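PDB 2QIY: UBP3-associated protein BRE5 from Saccharomyces cerevisiae, which acts in de-ubiquitination as the partner of the protease UBP3, with which it cleaves ubiquitin, and contributes through this fragment its NTF2-like domain. Local coordinates for residues A[21-26]-A[122-127]; A[58-63]-A[144-149]; A[84-89]-A[111-116]. All coordinates share one frame; numbering follows the deposited sequence.

Contact 1 (A[21-26]-A[122-127])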
ATOM      1  N   ASN A  21      -4.389  15.203   9.276  1.00 27.63           N
ATOM      2  CA  ASN A  21      -3.518  15.715  10.345  1.00 28.14           C
ATOM      3  C   ASN A  21      -2.028  15.386  10.176  1.00 27.60           C
ATOM      4  O   ASN A  21      -1.169  16.250  10.400  1.00 27.58           O
ATOM      5  CB  ASN A  21      -4.021  15.271  11.719  1.00 28.73           C
ATOM      6  CG  ASN A  21      -5.345  15.933  12.099  1.00 30.23           C
ATOM      7  OD1 ASN A  21      -5.665  17.028  11.628  1.00 33.12           O
ATOM      8  ND2 ASN A  21      -6.120  15.265  12.946  1.00 30.48           N
ATOM      9  N   TYR A  22      -1.741  14.156   9.749  1.00 26.25           N
ATOM     10  CA  TYR A  22      -0.376  13.689   9.485  1.00 25.89           C
ATOM     11  C   TYR A  22       0.331  14.522   8.407  1.00 25.52           C
ATOM     12  O   TYR A  22       1.451  14.990   8.610  1.00 25.28           O
ATOM     13  CB  TYR A  22      -0.445  12.230   9.037  1.00 25.56           C
ATOM     14  CG  TYR A  22       0.855  11.614   8.595  1.00 25.23           C
ATOM     15  CD1 TYR A  22       1.686  10.986   9.509  1.00 27.12           C
ATOM     16  CD2 TYR A  22       1.230  11.611   7.250  1.00 23.95           C
ATOM     17  CE1 TYR A  22       2.875  10.382   9.095  1.00 26.79           C
ATOM     18  CE2 TYR A  22       2.424  11.004   6.813  1.00 24.57           C
ATOM     19  CZ  TYR A  22       3.246  10.397   7.747  1.00 25.46           C
ATOM     20  OH  TYR A  22       4.415   9.807   7.336  1.00 25.48           O
ATOM     21  N   TYR A  23      -0.316  14.705   7.259  1.00 25.14           N
ATOM     22  CA  TYR A  23       0.353  15.440   6.183  1.00 25.65           C
ATOM     23  C   TYR A  23       0.458  16.919   6.464  1.00 26.15           C
ATOM     24  O   TYR A  23       1.435  17.567   6.075  1.00 26.08           O
ATOM     25  CB  TYR A  23      -0.285  15.180   4.826  1.00 25.40           C
ATOM     26  CG  TYR A  23      -0.153  13.747   4.360  1.00 25.78           C
ATOM     27  CD1 TYR A  23       1.092  13.200   4.010  1.00 24.32           C
ATOM     28  CD2 TYR A  23      -1.284  12.934   4.250  1.00 24.39           C
ATOM     29  CE1 TYR A  23       1.201  11.854   3.578  1.00 25.47           C
ATOM     30  CE2 TYR A  23      -1.191  11.618   3.809  1.00 25.07           C
ATOM     31  CZ  TYR A  23       0.046  11.082   3.480  1.00 25.15           C
ATOM     32  OH  TYR A  23       0.127   9.783   3.045  1.00 26.99           O
ATOM     33  N   GLU A  24      -0.515  17.458   7.183  1.00 26.36           N
ATOM     34  CA  GLU A  24      -0.473  18.873   7.461  1.00 28.16           C
ATOM     35  C   GLU A  24       0.567  19.186   8.531  1.00 27.97           C
ATOM     36  O   GLU A  24       1.156  20.264   8.506  1.00 28.33           O
ATOM     37  CB  GLU A  24      -1.861  19.410   7.772  1.00 27.62           C
ATOM     38  CG  GLU A  24      -2.759  19.458   6.514  1.00 28.38           C
ATOM     39  CD  GLU A  24      -4.185  19.913   6.811  1.00 30.54           C
ATOM     40  OE1 GLU A  24      -4.573  19.940   8.003  1.00 32.64           O
ATOM     41  OE2 GLU A  24      -4.910  20.275   5.851  1.00 32.62           O
ATOM     42  N   ARG A  25       0.820  18.231   9.437  1.00 27.64           N
ATOM     43  CA  ARG A  25       1.876  18.389  10.447  1.00 27.69           C
ATOM     44  C   ARG A  25       3.249  18.502   9.798  1.00 26.93           C
ATOM     45  O   ARG A  25       4.145  19.155  10.350  1.00 26.66           O
ATOM     46  CB  ARG A  25       1.877  17.235  11.468  1.00 27.80           C
ATOM     47  CG  ARG A  25       0.742  17.302  12.457  1.00 31.60           C
ATOM     48  CD  ARG A  25       0.976  16.346  13.616  1.00 37.23           C
ATOM     49  NE  ARG A  25       0.307  15.054  13.439  1.00 42.69           N
ATOM     50  CZ  ARG A  25       0.919  13.926  13.103  1.00 43.76           C
ATOM     51  NH1 ARG A  25       2.237  13.907  12.907  1.00 47.76           N
ATOM     52  NH2 ARG A  25       0.220  12.804  12.980  1.00 43.16           N
ATOM     53  N   MET A  26       3.422  17.857   8.644  1.00 26.07           N
ATOM     54  CA  MET A  26       4.650  17.989   7.866  1.00 26.22           C
ATOM     55  C   MET A  26       4.860  19.409   7.399  1.00 25.39           C
ATOM     56  O   MET A  26       5.992  19.897   7.378  1.00 25.22           O
ATOM     57  CB  MET A  26       4.615  17.088   6.648  1.00 26.28           C
ATOM     58  CG  MET A  26       4.554  15.659   7.053  1.00 27.36           C
ATOM     59  SD  MET A  26       4.979  14.634   5.651  1.00 28.83           S
ATOM     60  CE  MET A  26       5.107  13.028   6.466  1.00 27.48           C
ATOM     61  N   PHE A 122       2.322   7.281  -5.198  1.00 20.42           N
ATOM     62  CA  PHE A 122       2.749   6.560  -3.991  1.00 20.57           C
ATOM     63  C   PHE A 122       1.606   5.786  -3.378  1.00 21.17           C
ATOM     64  O   PHE A 122       0.432   6.074  -3.608  1.00 21.40           O
ATOM     65  CB  PHE A 122       3.274   7.555  -2.938  1.00 21.37           C
ATOM     66  CG  PHE A 122       2.171   8.317  -2.224  1.00 18.99           C
ATOM     67  CD1 PHE A 122       1.656   7.818  -1.021  1.00 21.65           C
ATOM     68  CD2 PHE A 122       1.618   9.474  -2.766  1.00 22.17           C
ATOM     69  CE1 PHE A 122       0.640   8.468  -0.355  1.00 23.01           C
ATOM     70  CE2 PHE A 122       0.608  10.142  -2.107  1.00 24.07           C
ATOM     71  CZ  PHE A 122       0.106   9.641  -0.891  1.00 24.33           C
ATOM     72  N   CYS A 123       1.988   4.788  -2.590  1.00 21.75           N
ATOM     73  CA  CYS A 123       1.089   4.164  -1.647  1.00 24.46           C
ATOM     74  C   CYS A 123       1.751   4.239  -0.273  1.00 22.86           C
ATOM     75  O   CYS A 123       2.974   4.069  -0.124  1.00 22.15           O
ATOM     76  CB  CYS A 123       0.828   2.742  -2.068  1.00 25.46           C
ATOM     77  SG  CYS A 123       2.210   1.699  -2.377  1.00 41.99           S
ATOM     78  N   GLN A 124       0.967   4.568   0.736  1.00 22.05           N
ATOM     79  CA  GLN A 124       1.539   4.700   2.074  1.00 22.52           C
ATOM     80  C   GLN A 124       0.636   3.946   3.038  1.00 22.76           C
ATOM     81  O   GLN A 124      -0.587   4.114   2.998  1.00 22.90           O
ATOM     82  CB  GLN A 124       1.685   6.176   2.503  1.00 22.94           C
ATOM     83  CG  GLN A 124       2.427   6.360   3.864  1.00 23.17           C
ATOM     84  CD  GLN A 124       2.958   7.781   4.106  1.00 23.84           C
ATOM     85  OE1 GLN A 124       3.646   8.042   5.114  1.00 27.25           O
ATOM     86  NE2 GLN A 124       2.658   8.691   3.200  1.00 23.56           N
ATOM     87  N   THR A 125       1.240   3.138   3.912  1.00 21.95           N
ATOM     88  CA  THR A 125       0.463   2.327   4.837  1.00 22.54           C
ATOM     89  C   THR A 125       0.846   2.668   6.257  1.00 21.56           C
ATOM     90  O   THR A 125       2.023   2.866   6.543  1.00 21.29           O
ATOM     91  CB  THR A 125       0.721   0.834   4.561  1.00 23.30           C
ATOM     92  OG1 THR A 125       0.128   0.528   3.293  1.00 26.50           O
ATOM     93  CG2 THR A 125       0.085  -0.018   5.594  1.00 24.81           C
ATOM     94  N   PHE A 126      -0.152   2.730   7.130  1.00 19.95           N
ATOM     95  CA  PHE A 126       0.041   3.012   8.561  1.00 20.47           C
ATOM     96  C   PHE A 126      -0.635   1.969   9.424  1.00 20.90           C
ATOM     97  O   PHE A 126      -1.664   1.388   9.031  1.00 20.45           O
ATOM     98  CB  PHE A 126      -0.659   4.315   8.917  1.00 20.90           C
ATOM     99  CG  PHE A 126      -0.215   5.491   8.103  1.00 20.80           C
ATOM    100  CD1 PHE A 126      -0.837   5.776   6.877  1.00 22.72           C
ATOM    101  CD2 PHE A 126       0.797   6.346   8.577  1.00 21.32           C
ATOM    102  CE1 PHE A 126      -0.438   6.885   6.131  1.00 23.79           C
ATOM    103  CE2 PHE A 126       1.172   7.474   7.835  1.00 21.84           C
ATOM    104  CZ  PHE A 126       0.553   7.725   6.613  1.00 21.87           C
ATOM    105  N   ILE A 127      -0.085   1.755  10.618  1.00 20.05           N
ATOM    106  CA  ILE A 127      -0.807   1.034  11.671  1.00 20.76           C
ATOM    107  C   ILE A 127      -0.904   1.959  12.883  1.00 20.77           C
ATOM    108  O   ILE A 127       0.110   2.523  13.316  1.00 20.59           O
ATOM    109  CB  ILE A 127      -0.137  -0.302  12.081  1.00 20.49           C
ATOM    110  CG1 ILE A 127      -0.135  -1.259  10.897  1.00 23.16           C
ATOM    111  CG2 ILE A 127      -0.911  -0.951  13.262  1.00 21.92           C
ATOM    112  CD1 ILE A 127      -1.472  -1.741  10.559  1.00 32.28           C
TER
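Y22 and F126 meet edge to face, a small example of a helix seated on a curved sheet by aromatic side chains. The axes of the two short segments come no nearer than 13.1 Å, and long side chains span the gap. The rim of the F126 ring, CE2 and CZ, points at one face of Y22, with CE2 3.6 Å from Y22 CZ and the planes turned by 78°. Y22 points toward the strand, its CG anti to the backbone N (chi1 174°), which also lays CD2 over the centre of the Y23 ring. Within the same close-packed cluster the Y23 hydroxyl lies 3.7 Å from F122 CE1 and comes close to the Q124 amide, while the Y22 hydroxyl is hydrogen-bonded to D142. By contrast, N21 and E24 do not touch the strand; N21 is exposed, and E24 packs against the chain of another protein. A leucine in place of Y22 would probably leave D142 without this hydroxyl partner and open a gap beside the F126 edge. F126 also meets F18 of helix 11-28 edge to face, and strand 120-130 runs between strands 103-114 and 137-147, in the core of the NTF2 fold.

Contact 2 (A[58-63]-A[144-149])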
ATOM      1  N   ASP A  58      10.774   8.476 -11.927  1.00 27.88           N
ATOM      2  CA  ASP A  58       9.462   8.782 -11.406  1.00 27.69           C
ATOM      3  C   ASP A  58       9.184   7.992 -10.139  1.00 26.18           C
ATOM      4  O   ASP A  58       8.054   7.931  -9.670  1.00 26.26           O
ATOM      5  CB  ASP A  58       8.387   8.617 -12.476  1.00 27.54           C
ATOM      6  CG  ASP A  58       8.097   7.162 -12.820  1.00 29.04           C
ATOM      7  OD1 ASP A  58       7.039   6.946 -13.446  1.00 30.26           O
ATOM      8  OD2 ASP A  58       8.890   6.257 -12.452  1.00 29.06           O
ATOM      9  N   VAL A  59      10.241   7.400  -9.574  1.00 25.95           N
ATOM     10  CA  VAL A  59      10.167   6.897  -8.206  1.00 25.07           C
ATOM     11  C   VAL A  59      11.317   7.463  -7.368  1.00 24.18           C
ATOM     12  O   VAL A  59      12.316   7.966  -7.903  1.00 24.25           O
ATOM     13  CB  VAL A  59      10.192   5.350  -8.126  1.00 25.41           C
ATOM     14  CG1 VAL A  59       8.993   4.738  -8.858  1.00 24.61           C
ATOM     15  CG2 VAL A  59      11.535   4.788  -8.659  1.00 24.06           C
ATOM     16  N   LEU A  60      11.162   7.387  -6.054  1.00 23.80           N
ATOM     17  CA  LEU A  60      12.219   7.833  -5.158  1.00 23.20           C
ATOM     18  C   LEU A  60      12.573   6.680  -4.251  1.00 23.24           C
ATOM     19  O   LEU A  60      11.703   5.842  -3.952  1.00 23.25           O
ATOM     20  CB  LEU A  60      11.752   9.007  -4.297  1.00 22.55           C
ATOM     21  CG  LEU A  60      11.373  10.264  -5.089  1.00 23.68           C
ATOM     22  CD1 LEU A  60      10.656  11.202  -4.171  1.00 23.66           C
ATOM     23  CD2 LEU A  60      12.578  10.941  -5.706  1.00 24.74           C
ATOM     24  N   PRO A  61      13.826   6.650  -3.779  1.00 23.28           N
ATOM     25  CA  PRO A  61      14.233   5.599  -2.850  1.00 22.89           C
ATOM     26  C   PRO A  61      13.728   5.909  -1.445  1.00 22.02           C
ATOM     27  O   PRO A  61      13.387   7.061  -1.131  1.00 22.43           O
ATOM     28  CB  PRO A  61      15.765   5.672  -2.890  1.00 23.34           C
ATOM     29  CG  PRO A  61      16.042   7.125  -3.166  1.00 23.78           C
ATOM     30  CD  PRO A  61      14.938   7.570  -4.097  1.00 24.02           C
ATOM     31  N   THR A  62      13.677   4.885  -0.605  1.00 20.69           N
ATOM     32  CA  THR A  62      13.266   5.068   0.786  1.00 20.50           C
ATOM     33  C   THR A  62      14.324   4.536   1.733  1.00 21.10           C
ATOM     34  O   THR A  62      15.265   3.843   1.321  1.00 20.08           O
ATOM     35  CB  THR A  62      11.911   4.378   1.084  1.00 20.58           C
ATOM     36  OG1 THR A  62      12.036   2.989   0.751  1.00 20.58           O
ATOM     37  CG2 THR A  62      10.803   5.030   0.245  1.00 21.08           C
ATOM     38  N   VAL A  63      14.150   4.854   3.006  1.00 20.73           N
ATOM     39  CA  VAL A  63      15.097   4.477   4.035  1.00 20.54           C
ATOM     40  C   VAL A  63      14.306   4.053   5.288  1.00 20.11           C
ATOM     41  O   VAL A  63      13.242   4.630   5.572  1.00 21.25           O
ATOM     42  CB  VAL A  63      16.069   5.664   4.382  1.00 21.38           C
ATOM     43  CG1 VAL A  63      15.313   6.950   4.816  1.00 21.67           C
ATOM     44  CG2 VAL A  63      17.058   5.229   5.440  1.00 23.40           C
ATOM     45  N   ILE A 144       6.082   4.125   3.112  1.00 20.21           N
ATOM     46  CA  ILE A 144       5.719   4.648   1.793  1.00 20.39           C
ATOM     47  C   ILE A 144       6.476   3.892   0.687  1.00 21.53           C
ATOM     48  O   ILE A 144       7.641   3.515   0.852  1.00 21.15           O
ATOM     49  CB  ILE A 144       5.955   6.182   1.702  1.00 20.28           C
ATOM     50  CG1 ILE A 144       5.311   6.775   0.434  1.00 20.84           C
ATOM     51  CG2 ILE A 144       7.467   6.537   1.820  1.00 20.94           C
ATOM     52  CD1 ILE A 144       5.202   8.327   0.503  1.00 22.49           C
ATOM     53  N   ARG A 145       5.787   3.676  -0.431  1.00 20.50           N
ATOM     54  CA  ARG A 145       6.408   3.063  -1.590  1.00 21.54           C
ATOM     55  C   ARG A 145       6.013   3.906  -2.807  1.00 21.18           C
ATOM     56  O   ARG A 145       4.820   4.149  -3.049  1.00 21.39           O
ATOM     57  CB  ARG A 145       5.943   1.599  -1.760  1.00 20.98           C
ATOM     58  CG  ARG A 145       6.181   1.025  -3.182  1.00 21.39           C
ATOM     59  CD  ARG A 145       7.650   0.943  -3.598  1.00 21.64           C
ATOM     60  NE  ARG A 145       8.461   0.108  -2.694  1.00 22.65           N
ATOM     61  CZ  ARG A 145       9.735  -0.234  -2.928  1.00 23.90           C
ATOM     62  NH1 ARG A 145      10.353   0.152  -4.060  1.00 25.46           N
ATOM     63  NH2 ARG A 145      10.392  -1.012  -2.066  1.00 25.91           N
ATOM     64  N   PHE A 146       7.004   4.369  -3.559  1.00 21.35           N
ATOM     65  CA  PHE A 146       6.730   5.059  -4.820  1.00 21.79           C
ATOM     66  C   PHE A 146       6.571   4.070  -5.958  1.00 23.47           C
ATOM     67  O   PHE A 146       7.275   3.064  -6.036  1.00 23.71           O
ATOM     68  CB  PHE A 146       7.810   6.126  -5.089  1.00 22.55           C
ATOM     69  CG  PHE A 146       7.812   7.184  -4.048  1.00 20.56           C
ATOM     70  CD1 PHE A 146       6.891   8.243  -4.118  1.00 21.68           C
ATOM     71  CD2 PHE A 146       8.673   7.116  -2.956  1.00 21.99           C
ATOM     72  CE1 PHE A 146       6.863   9.210  -3.113  1.00 21.42           C
ATOM     73  CE2 PHE A 146       8.653   8.079  -1.939  1.00 22.92           C
ATOM     74  CZ  PHE A 146       7.740   9.146  -2.018  1.00 22.31           C
ATOM     75  N   ILE A 147       5.603   4.359  -6.813  1.00 24.64           N
ATOM     76  CA  ILE A 147       5.140   3.451  -7.851  1.00 27.72           C
ATOM     77  C   ILE A 147       5.428   4.125  -9.190  1.00 28.34           C
ATOM     78  O   ILE A 147       5.080   5.275  -9.387  1.00 27.90           O
ATOM     79  CB  ILE A 147       3.610   3.162  -7.653  1.00 27.49           C
ATOM     80  CG1 ILE A 147       3.366   2.590  -6.228  1.00 30.56           C
ATOM     81  CG2 ILE A 147       3.082   2.197  -8.726  1.00 30.09           C
ATOM     82  CD1 ILE A 147       1.911   2.220  -5.898  1.00 30.96           C
ATOM     83  N   SER A 148       6.079   3.419 -10.094  1.00 30.95           N
ATOM     84  CA  SER A 148       6.290   3.995 -11.414  1.00 33.57           C
ATOM     85  C   SER A 148       4.942   4.019 -12.139  1.00 34.67           C
ATOM     86  O   SER A 148       4.149   3.073 -12.027  1.00 35.32           O
ATOM     87  CB  SER A 148       7.321   3.185 -12.187  1.00 34.53           C
ATOM     88  OG  SER A 148       8.066   4.022 -13.058  1.00 36.28           O
ATOM     89  N   ASN A 149       4.665   5.097 -12.861  1.00 35.76           N
ATOM     90  CA  ASN A 149       3.433   5.148 -13.646  1.00 36.95           C
ATOM     91  C   ASN A 149       3.564   4.330 -14.924  1.00 38.27           C
ATOM     92  O   ASN A 149       4.244   4.781 -15.850  1.00 39.55           O
ATOM     93  CB  ASN A 149       3.098   6.601 -13.997  1.00 36.54           C
ATOM     94  CG  ASN A 149       1.704   6.765 -14.513  1.00 35.08           C
ATOM     95  OD1 ASN A 149       0.725   6.368 -13.867  1.00 33.01           O
ATOM     96  ND2 ASN A 149       1.590   7.380 -15.681  1.00 35.97           N
TER
HETATM   97  O   HOH W   1       5.349   7.972 -10.125  1.00 22.49           O
HETATM   98  O   HOH W   2       9.735   3.520  -2.841  1.00 23.61           O
HETATM   99  O   HOH W   3       9.620   1.849  -0.041  1.00 17.82           O
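The backbone N of N149 donates a hydrogen bond to D58 OD1 at 3.1 Å (156°), coming from above the carboxylate plane, and shows how one acidic side chain can fasten a loop to the residues that follow strand 137-147. S148 OG also donates to D58 OD2, though the modelled distance of 2.5 Å is too short to be trusted. The carboxylate faces S148 and N149 because CG sits between the backbone N and carbonyl carbon (chi1 73°). Three waters bridge the segments: one donates to D58 O and I147 O, a second joins L60 O to the N of F146, and a third links T62 OG1 with I144 O. L60 CB stands over one face of F146, 4.3 Å from the ring centroid, and T62 CG2 comes to the ring's edge. V59 CG1 lies against the backbone at S148, 3.4 Å from its N. Beneath the opposite face of F146 lies CG1 of I144. R145 NE forms a salt bridge with D93 of the second subunit. Strand 41-46 lies between strands 62-66 and 137-147 in the sheet, its T46 touching L60, I144 and F146.

Contact 3 (A[84-89]-A[111-116])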
ATOM      1  N   SER A  84       7.859  21.212   2.634  1.00 21.16           N
ATOM      2  CA  SER A  84       7.457  21.547   1.268  1.00 22.04           C
ATOM      3  C   SER A  84       6.665  20.407   0.616  1.00 21.99           C
ATOM      4  O   SER A  84       6.320  20.493  -0.558  1.00 22.58           O
ATOM      5  CB  SER A  84       8.675  21.937   0.427  1.00 22.15           C
ATOM      6  OG  SER A  84       9.475  20.809   0.085  1.00 24.36           O
ATOM      7  N   LEU A  85       6.344  19.369   1.401  1.00 21.76           N
ATOM      8  CA  LEU A  85       5.635  18.198   0.873  1.00 20.69           C
ATOM      9  C   LEU A  85       4.179  18.546   0.596  1.00 21.19           C
ATOM     10  O   LEU A  85       3.527  19.213   1.399  1.00 20.71           O
ATOM     11  CB  LEU A  85       5.750  17.024   1.845  1.00 21.21           C
ATOM     12  CG  LEU A  85       5.094  15.689   1.455  1.00 22.20           C
ATOM     13  CD1 LEU A  85       5.814  14.495   2.083  1.00 23.73           C
ATOM     14  CD2 LEU A  85       3.595  15.695   1.835  1.00 23.10           C
ATOM     15  N   LYS A  86       3.692  18.080  -0.552  1.00 19.88           N
ATOM     16  CA  LYS A  86       2.345  18.364  -1.023  1.00 20.76           C
ATOM     17  C   LYS A  86       1.792  17.064  -1.617  1.00 20.33           C
ATOM     18  O   LYS A  86       2.539  16.184  -2.044  1.00 20.45           O
ATOM     19  CB  LYS A  86       2.428  19.446  -2.101  1.00 20.18           C
ATOM     20  CG  LYS A  86       2.919  20.806  -1.551  1.00 20.85           C
ATOM     21  CD  LYS A  86       3.262  21.786  -2.656  1.00 22.29           C
ATOM     22  CE  LYS A  86       3.779  23.074  -2.060  1.00 28.05           C
ATOM     23  NZ  LYS A  86       2.646  23.975  -1.764  1.00 31.48           N
ATOM     24  N   LEU A  87       0.477  16.915  -1.635  1.00 19.88           N
ATOM     25  CA  LEU A  87      -0.066  15.712  -2.276  1.00 19.30           C
ATOM     26  C   LEU A  87      -1.494  15.855  -2.699  1.00 20.20           C
ATOM     27  O   LEU A  87      -2.229  16.701  -2.174  1.00 19.51           O
ATOM     28  CB  LEU A  87       0.076  14.447  -1.403  1.00 20.10           C
ATOM     29  CG  LEU A  87      -0.772  14.360  -0.127  1.00 21.56           C
ATOM     30  CD1 LEU A  87      -0.967  12.878   0.236  1.00 22.11           C
ATOM     31  CD2 LEU A  87      -0.088  15.139   1.005  1.00 22.20           C
ATOM     32  N   LYS A  88      -1.840  15.012  -3.667  1.00 19.06           N
ATOM     33  CA  LYS A  88      -3.219  14.703  -4.010  1.00 19.48           C
ATOM     34  C   LYS A  88      -3.501  13.335  -3.408  1.00 20.75           C
ATOM     35  O   LYS A  88      -2.849  12.345  -3.763  1.00 21.21           O
ATOM     36  CB  LYS A  88      -3.387  14.678  -5.523  1.00 19.57           C
ATOM     37  CG  LYS A  88      -4.776  14.263  -5.962  1.00 21.22           C
ATOM     38  CD  LYS A  88      -4.946  14.354  -7.474  1.00 23.29           C
ATOM     39  CE  LYS A  88      -6.357  13.939  -7.852  1.00 28.80           C
ATOM     40  NZ  LYS A  88      -6.610  14.122  -9.307  1.00 31.57           N
ATOM     41  N   LEU A  89      -4.395  13.293  -2.425  1.00 21.23           N
ATOM     42  CA  LEU A  89      -4.762  12.017  -1.762  1.00 21.13           C
ATOM     43  C   LEU A  89      -5.931  11.425  -2.555  1.00 20.99           C
ATOM     44  O   LEU A  89      -7.000  12.036  -2.626  1.00 21.77           O
ATOM     45  CB  LEU A  89      -5.196  12.284  -0.307  1.00 20.88           C
ATOM     46  CG  LEU A  89      -5.084  11.277   0.848  1.00 24.48           C
ATOM     47  CD1 LEU A  89      -6.297  11.321   1.767  1.00 24.85           C
ATOM     48  CD2 LEU A  89      -4.584   9.837   0.516  1.00 23.08           C
ATOM     49  N   GLU A 111      -0.703  11.052  -5.328  1.00 20.56           N
ATOM     50  CA  GLU A 111       0.431  11.603  -6.067  1.00 21.18           C
ATOM     51  C   GLU A 111       1.051  12.689  -5.202  1.00 20.73           C
ATOM     52  O   GLU A 111       0.365  13.593  -4.747  1.00 20.85           O
ATOM     53  CB  GLU A 111      -0.010  12.106  -7.440  1.00 21.09           C
ATOM     54  CG  GLU A 111      -0.506  10.933  -8.315  1.00 23.26           C
ATOM     55  CD  GLU A 111      -0.669  11.236  -9.798  1.00 25.52           C
ATOM     56  OE1 GLU A 111      -0.342  12.348 -10.264  1.00 24.78           O
ATOM     57  OE2 GLU A 111      -1.069  10.273 -10.507  1.00 31.40           O
ATOM     58  N   MET A 112       2.339  12.514  -4.921  1.00 20.03           N
ATOM     59  CA  MET A 112       3.062  13.347  -3.975  1.00 20.16           C
ATOM     60  C   MET A 112       4.067  14.205  -4.727  1.00 19.87           C
ATOM     61  O   MET A 112       4.641  13.777  -5.727  1.00 20.00           O
ATOM     62  CB  MET A 112       3.780  12.421  -2.959  1.00 20.43           C
ATOM     63  CG  MET A 112       4.512  13.149  -1.877  1.00 20.98           C
ATOM     64  SD  MET A 112       5.077  11.942  -0.662  1.00 22.78           S
ATOM     65  CE  MET A 112       3.530  11.515   0.118  1.00 21.22           C
ATOM     66  N   PHE A 113       4.276  15.426  -4.265  1.00 19.65           N
ATOM     67  CA  PHE A 113       5.343  16.249  -4.833  1.00 19.84           C
ATOM     68  C   PHE A 113       5.832  17.203  -3.751  1.00 21.03           C
ATOM     69  O   PHE A 113       5.332  17.183  -2.614  1.00 22.06           O
ATOM     70  CB  PHE A 113       4.911  16.978  -6.109  1.00 19.80           C
ATOM     71  CG  PHE A 113       3.798  17.999  -5.914  1.00 20.81           C
ATOM     72  CD1 PHE A 113       4.086  19.365  -6.012  1.00 20.62           C
ATOM     73  CD2 PHE A 113       2.486  17.592  -5.698  1.00 21.73           C
ATOM     74  CE1 PHE A 113       3.086  20.308  -5.853  1.00 22.65           C
ATOM     75  CE2 PHE A 113       1.442  18.562  -5.552  1.00 22.52           C
ATOM     76  CZ  PHE A 113       1.763  19.899  -5.626  1.00 22.13           C
ATOM     77  N   TRP A 114       6.869  17.955  -4.084  1.00 20.89           N
ATOM     78  CA  TRP A 114       7.371  18.986  -3.183  1.00 20.99           C
ATOM     79  C   TRP A 114       7.378  20.262  -4.000  1.00 21.69           C
ATOM     80  O   TRP A 114       7.343  20.231  -5.245  1.00 21.50           O
ATOM     81  CB  TRP A 114       8.769  18.602  -2.673  1.00 21.49           C
ATOM     82  CG  TRP A 114       8.746  17.366  -1.768  1.00 21.28           C
ATOM     83  CD1 TRP A 114       8.821  17.350  -0.388  1.00 21.77           C
ATOM     84  CD2 TRP A 114       8.627  16.009  -2.177  1.00 20.65           C
ATOM     85  NE1 TRP A 114       8.743  16.061   0.073  1.00 21.23           N
ATOM     86  CE2 TRP A 114       8.624  15.213  -1.000  1.00 20.68           C
ATOM     87  CE3 TRP A 114       8.531  15.371  -3.432  1.00 21.83           C
ATOM     88  CZ2 TRP A 114       8.537  13.809  -1.042  1.00 22.09           C
ATOM     89  CZ3 TRP A 114       8.419  13.960  -3.464  1.00 21.23           C
ATOM     90  CH2 TRP A 114       8.415  13.212  -2.278  1.00 21.36           C
ATOM     91  N   THR A 115       7.403  21.409  -3.335  1.00 22.13           N
ATOM     92  CA  THR A 115       7.427  22.674  -4.066  1.00 22.81           C
ATOM     93  C   THR A 115       8.380  22.619  -5.254  1.00 22.70           C
ATOM     94  O   THR A 115       9.577  22.318  -5.099  1.00 23.25           O
ATOM     95  CB  THR A 115       7.818  23.819  -3.129  1.00 22.89           C
ATOM     96  OG1 THR A 115       6.936  23.787  -1.997  1.00 23.84           O
ATOM     97  CG2 THR A 115       7.730  25.158  -3.868  1.00 23.52           C
ATOM     98  N   GLY A 116       7.808  22.851  -6.440  1.00 23.20           N
ATOM     99  CA  GLY A 116       8.553  22.917  -7.680  1.00 23.99           C
ATOM    100  C   GLY A 116       8.973  21.602  -8.331  1.00 23.69           C
ATOM    101  O   GLY A 116       9.618  21.643  -9.391  1.00 23.93           O
TER
HETATM  102  O   HOH W   4      11.132  21.395  -2.543  1.00 46.37           O
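K86 and F113 face each other as a hydrogen-bonded pair of an antiparallel hairpin, a worked case of a backbone frame setting the side chains of both sheet faces. K86 N reaches F113 O at 2.8 Å, and F113 N returns a nearly straight bond to K86 O (171°). K88 and E111 repeat the exchange, with 2.8 Å from K88 N to E111 O, while T115 N closes the end on S84 O. Above this frame K86 CB sits over one face of F113, 3.7 Å from the ring centroid, and CD follows along the ring to CE1. The ring comes back over the lysine because F113 CG lies between its own backbone N and carbonyl carbon (chi1 64°). On the other face, the non-hydrogen-bonded pairs L85 with W114 and L87 with M112 form a buried, mostly apolar layer: L85 CB lies 3.8 Å from W114 CD1, L85 CD1 touches M112 SD, and CG of M112 lies over one face of the indole. S84 OG, hydrogen-bonded to K81 O, comes to the indole edge in its plane. Second-shell partners fix the polar ends: Y48 bonds W114 NE1, K121 forms a salt bridge with E111 OE2, and an acidic side chain of another protein's chain takes K86 NZ. M26 and Y23 of helix 11-28 pack on L85 and L87, and strand 85-97 continues the sheet, antiparallel, into a strand of that other protein.

Overall arrangement
The three contacts illustrate how one curved sheet serves several interfaces, all within the NTF2 domain. Contacts 1 and 3 have centres about 12 Å apart and meet through L87, whose CD2 packs 3.6 Å from Y23 CG and whose CD1 lies 3.6 Å from F122 CZ. Contact 2 joins contact 1 along neighbouring strands, where C123 O and R145 N lie 2.9 Å apart, a probable hydrogen bond. It reaches contact 3 by side-chain packing: L60 CD1 is 3.6 Å from W114 CH2. Contact 3 is nested in sequence within the loops closed by the other two. Outward, contacts 1 and 2 both touch the second subunit, and all three have residues against the chain of the other protein, contact 3 most of all.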